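Local coordinates for TPR repeat-containing protein (Cytophaga hutchinsonii, PDB 3U4T), which is of unknown function but, as a tetratricopeptide repeat protein, probably serves as a helical scaffold for binding other proteins, at residues A[90-93]-A[94-97]; A[112-115]-A[116-120]; A[124-127]-A[128-132]. The protein carries 1 engineered substitution. One frame throughout, in Å; residues are numbered along the deposited sequence.

The three contacts follow one another along the chain, each an unbroken, essentially helical stretch closing no loop beyond its own turns, and none nests in or crosses another. Interaction 1 is the start of helix 90-103, interaction 2 the later part of helix 109-120, and interaction 3 the whole of helix 124-131 and the residue after it. Interactions 1 and 2 meet where Asp90 OD2 lies 2.7 Å from Tyr117 OH and where Ile94 and Tyr97 pack on Ile114. Interactions 2 and 3 are packed closely, Ala127 CB against Gly115 O and Leu126 against Phe118. Helix 109-120 thus sits between the other two, whose nearest atoms stay about 6 Å apart.

Interaction 1. Residues A[90-93]-A[94-97]; sequences DSLA and IQQY
Four backbone hydrogen bonds tie residues 90-93 to 94-97, each running from an amide to the carbonyl four residues earlier. Ile94 N reaches Asp90 O at 2.9 Å, Gln95 N goes to Ser91 O, Gln96 N to Leu92 O at 3.0 Å, and Tyr97 N to Ala93 O.

The van der Waals contacts are mostly side chain against carbonyl. Ile94 places CG1 beside its own backbone N (chi1 -64°), which leads that branch back along the helix to within 3.0 Å of Asp90 O. Gln96 does much the same with CG, 3.2 Å from Leu92 O, and its chain then bends at chi2 and carries NE2 past the same carbonyl. The Tyr97 ring has Ala93 O over one face, 3.3 Å above its plane and displaced toward the rim. Between side-chain ends the touch is slight: Leu92 CD1 comes within 4.0 Å of Gln95 OE1, the two exposed chains meeting at a slant.

Several of these groups also look to neighbouring helices. Asp90 OD2 takes a hydrogen bond with Tyr117 OH, while Ile94 and Tyr97 pack on Ile114 of helix 109-120. Leu92 and the small, buried Ala93 both meet Leu84 of helix 74-86.

This is the opening of a regular alpha-helix with two helical neighbours, 74-86 before it and 109-120 after it, consistent with the antiparallel helix packing of a tetratricopeptide repeat array.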
loop_
_atom_site.group_PDB
_atom_site.type_symbol
_atom_site.label_atom_id
_atom_site.label_comp_id
_atom_site.label_asym_id
_atom_site.label_seq_id
_atom_site.Cartn_x
_atom_site.Cartn_y
_atom_site.Cartn_z
ATOM N N ASP A 90 1.062 -15.414 10.976
ATOM C CA ASP A 90 -0.061 -14.896 10.206
ATOM C C ASP A 90 -1.469 -15.047 10.804
ATOM O O ASP A 90 -2.228 -14.078 10.849
ATOM C CB ASP A 90 -0.027 -15.522 8.802
ATOM C CG ASP A 90 1.332 -15.363 8.110
ATOM O OD1 ASP A 90 2.314 -14.940 8.769
ATOM O OD2 ASP A 90 1.418 -15.681 6.902
ATOM N N SER A 91 -1.835 -16.236 11.262
ATOM C CA SER A 91 -3.170 -16.424 11.808
ATOM C C SER A 91 -3.393 -15.619 13.070
ATOM O O SER A 91 -4.460 -15.036 13.256
ATOM C CB SER A 91 -3.419 -17.896 12.076
ATOM O OG SER A 91 -3.231 -18.619 10.879
ATOM N N LEU A 92 -2.381 -15.588 13.931
ATOM C CA LEU A 92 -2.442 -14.844 15.182
ATOM C C LEU A 92 -2.491 -13.350 14.873
ATOM O O LEU A 92 -3.269 -12.604 15.461
ATOM C CB LEU A 92 -1.212 -15.179 16.017
ATOM C CG LEU A 92 -1.365 -15.498 17.501
ATOM C CD1 LEU A 92 -2.743 -16.078 17.823
ATOM C CD2 LEU A 92 -0.259 -16.480 17.851
ATOM N N ALA A 93 -1.671 -12.909 13.932
ATOM C CA ALA A 93 -1.682 -11.498 13.574
ATOM C C ALA A 93 -3.051 -11.095 13.007
ATOM O O ALA A 93 -3.553 -10.011 13.309
ATOM C CB ALA A 93 -0.574 -11.194 12.560
ATOM N N ILE A 94 -3.658 -11.961 12.195
ATOM C CA ILE A 94 -4.966 -11.650 11.620
ATOM C C ILE A 94 -6.001 -11.484 12.734
ATOM O O ILE A 94 -6.854 -10.598 12.678
ATOM C CB ILE A 94 -5.468 -12.749 10.648
ATOM C CG1 ILE A 94 -4.546 -12.852 9.427
ATOM C CG2 ILE A 94 -6.896 -12.422 10.190
ATOM C CD1 ILE A 94 -4.485 -11.608 8.571
ATOM N N GLN A 95 -5.929 -12.329 13.756
ATOM C CA GLN A 95 -6.885 -12.227 14.851
ATOM C C GLN A 95 -6.713 -10.911 15.587
ATOM O O GLN A 95 -7.690 -10.262 15.949
ATOM C CB GLN A 95 -6.718 -13.398 15.816
ATOM C CG GLN A 95 -7.356 -14.697 15.345
ATOM C CD GLN A 95 -7.560 -15.678 16.485
ATOM O OE1 GLN A 95 -6.639 -16.393 16.874
ATOM N NE2 GLN A 95 -8.770 -15.698 17.044
ATOM N N GLN A 96 -5.462 -10.516 15.797
ATOM C CA GLN A 96 -5.157 -9.269 16.484
ATOM C C GLN A 96 -5.661 -8.076 15.684
ATOM O O GLN A 96 -6.075 -7.068 16.251
ATOM C CB GLN A 96 -3.654 -9.138 16.709
ATOM C CG GLN A 96 -3.064 -10.243 17.553
ATOM C CD GLN A 96 -3.922 -10.554 18.748
ATOM O OE1 GLN A 96 -4.254 -9.671 19.529
ATOM N NE2 GLN A 96 -4.299 -11.817 18.890
ATOM N N TYR A 97 -5.621 -8.183 14.361
ATOM C CA TYR A 97 -6.119 -7.094 13.521
ATOM C C TYR A 97 -7.618 -7.020 13.700
ATOM O O TYR A 97 -8.192 -5.934 13.735
ATOM C CB TYR A 97 -5.812 -7.303 12.025
ATOM C CG TYR A 97 -4.355 -7.169 11.649
ATOM C CD1 TYR A 97 -3.514 -6.280 12.326
ATOM C CD2 TYR A 97 -3.817 -7.913 10.601
ATOM C CE1 TYR A 97 -2.166 -6.137 11.968
ATOM C CE2 TYR A 97 -2.471 -7.774 10.233
ATOM C CZ TYR A 97 -1.657 -6.885 10.922
ATOM O OH TYR A 97 -0.337 -6.734 10.563
#

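Interaction 2. Residues A[112-115]-A[116-120]; sequences GQIG and SYFYN
The Phe118 ring takes the CG2 methyl of Ile114 at its edge, in plane, with CE2 and CG2 3.6 Å apart; the two side chains lie next to each other and point the same way. Over one face of Phe118 stands Tyr117, whose CD2 sits 3.6 Å above the ring centre. Phe118 CD2 in turn lies at the edge of the Tyr117 ring and in its plane, so the neighbouring rings meet edge to face. Phe118 keeps CG next to its backbone N (chi1 -71°), and this puts Phe118 CD2 3.1 Å from Ile114 O.

Beyond these two rings, Tyr119 packs on Ala151 of helix 142-154.

Ser116 carries the side-chain hydrogen bond of this contact. With OG turned beside its own backbone N (chi1 -65°), the hydroxyl donates to Gly112 O at 2.9 Å, while Ser116 N donates to the same oxygen at 3.0 Å. The two donors approach from opposite faces of the carbonyl plane. Further amide bonds continue the helix, among them Tyr119 N to Gly115 O at 2.8 Å.

Chemically, Gly112 O is gripped by two donors belonging to one residue, so the Ser116 hydroxyl is satisfied within its own helix. The bare CA of Gly115 probably makes room for helix 124-131, where Met131 and the Ala127 backbone come close, and the two helices can pack tightly there.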
loop_
_atom_site.group_PDB
_atom_site.type_symbol
_atom_site.label_atom_id
_atom_site.label_comp_id
_atom_site.label_asym_id
_atom_site.label_seq_id
_atom_site.Cartn_x
_atom_site.Cartn_y
_atom_site.Cartn_z
ATOM N N GLY A 112 -8.610 -3.399 6.001
ATOM C CA GLY A 112 -7.758 -3.165 4.846
ATOM C C GLY A 112 -6.465 -3.942 5.013
ATOM O O GLY A 112 -5.877 -4.407 4.041
ATOM N N GLN A 113 -6.029 -4.074 6.261
ATOM C CA GLN A 113 -4.809 -4.803 6.603
ATOM C C GLN A 113 -4.993 -6.291 6.356
ATOM O O GLN A 113 -4.096 -6.971 5.856
ATOM C CB GLN A 113 -4.459 -4.605 8.080
ATOM C CG GLN A 113 -3.792 -3.293 8.400
ATOM C CD GLN A 113 -2.525 -3.116 7.622
ATOM O OE1 GLN A 113 -2.507 -2.450 6.596
ATOM N NE2 GLN A 113 -1.451 -3.733 8.094
ATOM N N ILE A 114 -6.171 -6.791 6.705
ATOM C CA ILE A 114 -6.455 -8.205 6.535
ATOM C C ILE A 114 -6.613 -8.544 5.057
ATOM O O ILE A 114 -6.151 -9.590 4.596
ATOM C CB ILE A 114 -7.705 -8.597 7.325
ATOM C CG1 ILE A 114 -7.469 -8.300 8.815
ATOM C CG2 ILE A 114 -8.017 -10.055 7.098
ATOM C CD1 ILE A 114 -8.573 -8.765 9.764
ATOM N N GLY A 115 -7.249 -7.644 4.312
ATOM C CA GLY A 115 -7.436 -7.859 2.887
ATOM C C GLY A 115 -6.105 -7.859 2.160
ATOM O O GLY A 115 -5.825 -8.761 1.358
ATOM N N SER A 116 -5.278 -6.848 2.415
ATOM C CA SER A 116 -3.978 -6.779 1.775
ATOM C C SER A 116 -3.244 -8.086 2.000
ATOM O O SER A 116 -2.597 -8.596 1.080
ATOM C CB SER A 116 -3.155 -5.634 2.349
ATOM O OG SER A 116 -3.758 -4.395 2.042
ATOM N N TYR A 117 -3.347 -8.630 3.217
ATOM C CA TYR A 117 -2.679 -9.889 3.543
ATOM C C TYR A 117 -3.055 -10.990 2.563
ATOM O O TYR A 117 -2.198 -11.646 1.984
ATOM C CB TYR A 117 -3.034 -10.385 4.951
ATOM C CG TYR A 117 -2.486 -11.777 5.205
ATOM C CD1 TYR A 117 -1.128 -11.971 5.465
ATOM C CD2 TYR A 117 -3.298 -12.901 5.088
ATOM C CE1 TYR A 117 -0.589 -13.247 5.595
ATOM C CE2 TYR A 117 -2.770 -14.195 5.215
ATOM C CZ TYR A 117 -1.412 -14.358 5.465
ATOM O OH TYR A 117 -0.867 -15.631 5.556
ATOM N N PHE A 118 -4.345 -11.206 2.392
ATOM C CA PHE A 118 -4.799 -12.252 1.495
ATOM C C PHE A 118 -4.541 -11.916 0.019
ATOM O O PHE A 118 -4.418 -12.817 -0.835
ATOM C CB PHE A 118 -6.280 -12.537 1.771
ATOM C CG PHE A 118 -6.510 -13.231 3.082
ATOM C CD1 PHE A 118 -6.192 -14.578 3.237
ATOM C CD2 PHE A 118 -6.962 -12.530 4.179
ATOM C CE1 PHE A 118 -6.316 -15.203 4.463
ATOM C CE2 PHE A 118 -7.086 -13.158 5.417
ATOM C CZ PHE A 118 -6.762 -14.493 5.553
ATOM N N TYR A 119 -4.454 -10.620 -0.269
ATOM C CA TYR A 119 -4.174 -10.138 -1.615
ATOM C C TYR A 119 -2.753 -10.565 -1.961
ATOM O O TYR A 119 -2.487 -11.043 -3.069
ATOM C CB TYR A 119 -4.305 -8.607 -1.656
ATOM C CG TYR A 119 -3.700 -7.950 -2.869
ATOM C CD1 TYR A 119 -2.348 -7.612 -2.902
ATOM C CD2 TYR A 119 -4.482 -7.648 -3.985
ATOM C CE1 TYR A 119 -1.788 -6.986 -4.015
ATOM C CE2 TYR A 119 -3.936 -7.029 -5.095
ATOM C CZ TYR A 119 -2.590 -6.701 -5.106
ATOM O OH TYR A 119 -2.055 -6.114 -6.232
ATOM N N ASN A 120 -1.843 -10.400 -1.010
ATOM C CA ASN A 120 -0.459 -10.790 -1.240
ATOM C C ASN A 120 -0.325 -12.306 -1.275
ATOM O O ASN A 120 0.676 -12.826 -1.756
ATOM C CB ASN A 120 0.474 -10.217 -0.159
ATOM C CG ASN A 120 0.483 -8.696 -0.132
ATOM O OD1 ASN A 120 0.545 -8.049 -1.175
ATOM N ND2 ASN A 120 0.438 -8.124 1.066
#

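Interaction 3. Residues A[124-127]-A[128-132]; sequences FPLA and IQYME. Engineered in segment 128-132: Glu132 (natural residue Ser).
Leu126 reaches forward over the next turn and lies alongside Tyr130, its CD1 4.0 Å from ring atom CE2. Because CG stands opposite the backbone N (chi1 -169°), the same methyl also meets the amide end of Gln129, 3.5 Å from NE2, the two chains crossing at an angle. The carbonyl of Leu126 joins in: its O lies at the edge of the Tyr130 ring, near the ring plane, while accepting the amide of Tyr130 at 3.1 Å.

A second group of contacts gathers round Phe124 O. Ile128 N donates to it at 2.7 Å, and the CG1 branch of Ile128, held beside its own backbone N, lies 2.9 Å from the same oxygen, with CD1 next to it. CB and CG of the selenomethionine Met131 lie against Ala127 O, CG at 3.4 Å, and the Met131 amide bonds to that oxygen. Gln129 N to Pro125 O, at 2.8 Å, completes the set of four i to i+4 bonds. Pro125, in the first turn, has no amide hydrogen to give, and its carbonyl still serves as an acceptor.

Outside the segments, Lys133 makes a cation-pi contact with Tyr130 and a weak hydrogen bond from NZ to Gln129 OE1. The engineered Glu132, Ser in the natural sequence, bonds through OE2 to Tyr152 OH. Buried Ala127 packs on Tyr119 of helix 109-120, whereas the Phe124 ring packs on Tyr154 and Ile128 on Ala151, both of helix 142-154.

A short helix that packs on both the helix before it and the helix after it, with a small alanine at the close approach, suits the helix-turn-helix stacking of the tetratricopeptide repeat fold.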
loop_
_atom_site.group_PDB
_atom_site.type_symbol
_atom_site.label_atom_id
_atom_site.label_comp_id
_atom_site.label_asym_id
_atom_site.label_seq_id
_atom_site.Cartn_x
_atom_site.Cartn_y
_atom_site.Cartn_z
ATOM N N PHE A 124 -7.870 -13.461 -3.780
ATOM C CA PHE A 124 -8.485 -12.198 -4.087
ATOM C C PHE A 124 -9.904 -12.079 -3.578
ATOM O O PHE A 124 -10.298 -11.016 -3.108
ATOM C CB PHE A 124 -8.337 -11.936 -5.586
ATOM C CG PHE A 124 -6.903 -11.841 -6.009
ATOM C CD1 PHE A 124 -6.092 -10.833 -5.504
ATOM C CD2 PHE A 124 -6.335 -12.806 -6.835
ATOM C CE1 PHE A 124 -4.739 -10.784 -5.806
ATOM C CE2 PHE A 124 -4.977 -12.767 -7.144
ATOM C CZ PHE A 124 -4.177 -11.753 -6.626
ATOM N N PRO A 125 -10.686 -13.163 -3.635
ATOM C CA PRO A 125 -12.054 -13.023 -3.126
ATOM C C PRO A 125 -12.060 -12.633 -1.642
ATOM O O PRO A 125 -12.796 -11.728 -1.205
ATOM C CB PRO A 125 -12.653 -14.403 -3.373
ATOM C CG PRO A 125 -11.981 -14.805 -4.653
ATOM C CD PRO A 125 -10.528 -14.425 -4.376
ATOM N N LEU A 126 -11.229 -13.301 -0.859
ATOM C CA LEU A 126 -11.178 -12.986 0.564
ATOM C C LEU A 126 -10.658 -11.552 0.727
ATOM O O LEU A 126 -11.242 -10.754 1.453
ATOM C CB LEU A 126 -10.273 -13.994 1.285
ATOM C CG LEU A 126 -10.242 -14.056 2.810
ATOM C CD1 LEU A 126 -11.663 -14.101 3.343
ATOM C CD2 LEU A 126 -9.468 -15.294 3.246
ATOM N N ALA A 127 -9.568 -11.224 0.036
ATOM C CA ALA A 127 -8.982 -9.880 0.099
ATOM C C ALA A 127 -10.012 -8.801 -0.250
ATOM O O ALA A 127 -10.131 -7.784 0.445
ATOM C CB ALA A 127 -7.792 -9.784 -0.854
ATOM N N ILE A 128 -10.753 -9.028 -1.330
ATOM C CA ILE A 128 -11.779 -8.096 -1.757
ATOM C C ILE A 128 -12.875 -7.981 -0.711
ATOM O O ILE A 128 -13.309 -6.871 -0.383
ATOM C CB ILE A 128 -12.442 -8.546 -3.063
ATOM C CG1 ILE A 128 -11.417 -8.554 -4.194
ATOM C CG2 ILE A 128 -13.614 -7.619 -3.386
ATOM C CD1 ILE A 128 -11.976 -9.084 -5.488
ATOM N N GLN A 129 -13.339 -9.128 -0.204
ATOM C CA GLN A 129 -14.403 -9.129 0.805
ATOM C C GLN A 129 -14.071 -8.194 1.949
ATOM O O GLN A 129 -14.896 -7.356 2.336
ATOM C CB GLN A 129 -14.647 -10.521 1.406
ATOM C CG GLN A 129 -15.617 -10.428 2.592
ATOM C CD GLN A 129 -15.411 -11.479 3.673
ATOM O OE1 GLN A 129 -15.817 -11.279 4.815
ATOM N NE2 GLN A 129 -14.804 -12.613 3.314
ATOM N N TYR A 130 -12.865 -8.349 2.495
ATOM C CA TYR A 130 -12.419 -7.532 3.610
ATOM C C TYR A 130 -12.083 -6.092 3.244
ATOM O O TYR A 130 -12.314 -5.179 4.042
ATOM C CB TYR A 130 -11.231 -8.194 4.303
ATOM C CG TYR A 130 -11.635 -9.157 5.399
ATOM C CD1 TYR A 130 -11.555 -8.794 6.747
ATOM C CD2 TYR A 130 -12.128 -10.419 5.094
ATOM C CE1 TYR A 130 -11.961 -9.676 7.768
ATOM C CE2 TYR A 130 -12.535 -11.302 6.101
ATOM C CZ TYR A 130 -12.449 -10.921 7.431
ATOM O OH TYR A 130 -12.868 -11.784 8.416
HETATM N N MSE A 131 -11.527 -5.882 2.051
HETATM C CA MSE A 131 -11.221 -4.522 1.630
HETATM C C MSE A 131 -12.530 -3.739 1.468
HETATM O O MSE A 131 -12.564 -2.537 1.702
HETATM C CB MSE A 131 -10.432 -4.520 0.321
HETATM C CG MSE A 131 -8.917 -4.579 0.515
HETATM SE SE MSE A 131 -8.019 -4.781 -1.161
HETATM C CE MSE A 131 -6.299 -5.378 -0.472
ATOM N N GLU A 132 -13.607 -4.425 1.092
ATOM C CA GLU A 132 -14.903 -3.778 0.924
ATOM C C GLU A 132 -15.551 -3.406 2.256
ATOM O O GLU A 132 -16.471 -2.578 2.287
ATOM C CB GLU A 132 -15.859 -4.670 0.130
ATOM C CG GLU A 132 -15.510 -4.811 -1.344
ATOM C CD GLU A 132 -16.491 -5.701 -2.071
ATOM O OE1 GLU A 132 -16.874 -6.725 -1.485
ATOM O OE2 GLU A 132 -16.878 -5.397 -3.218
#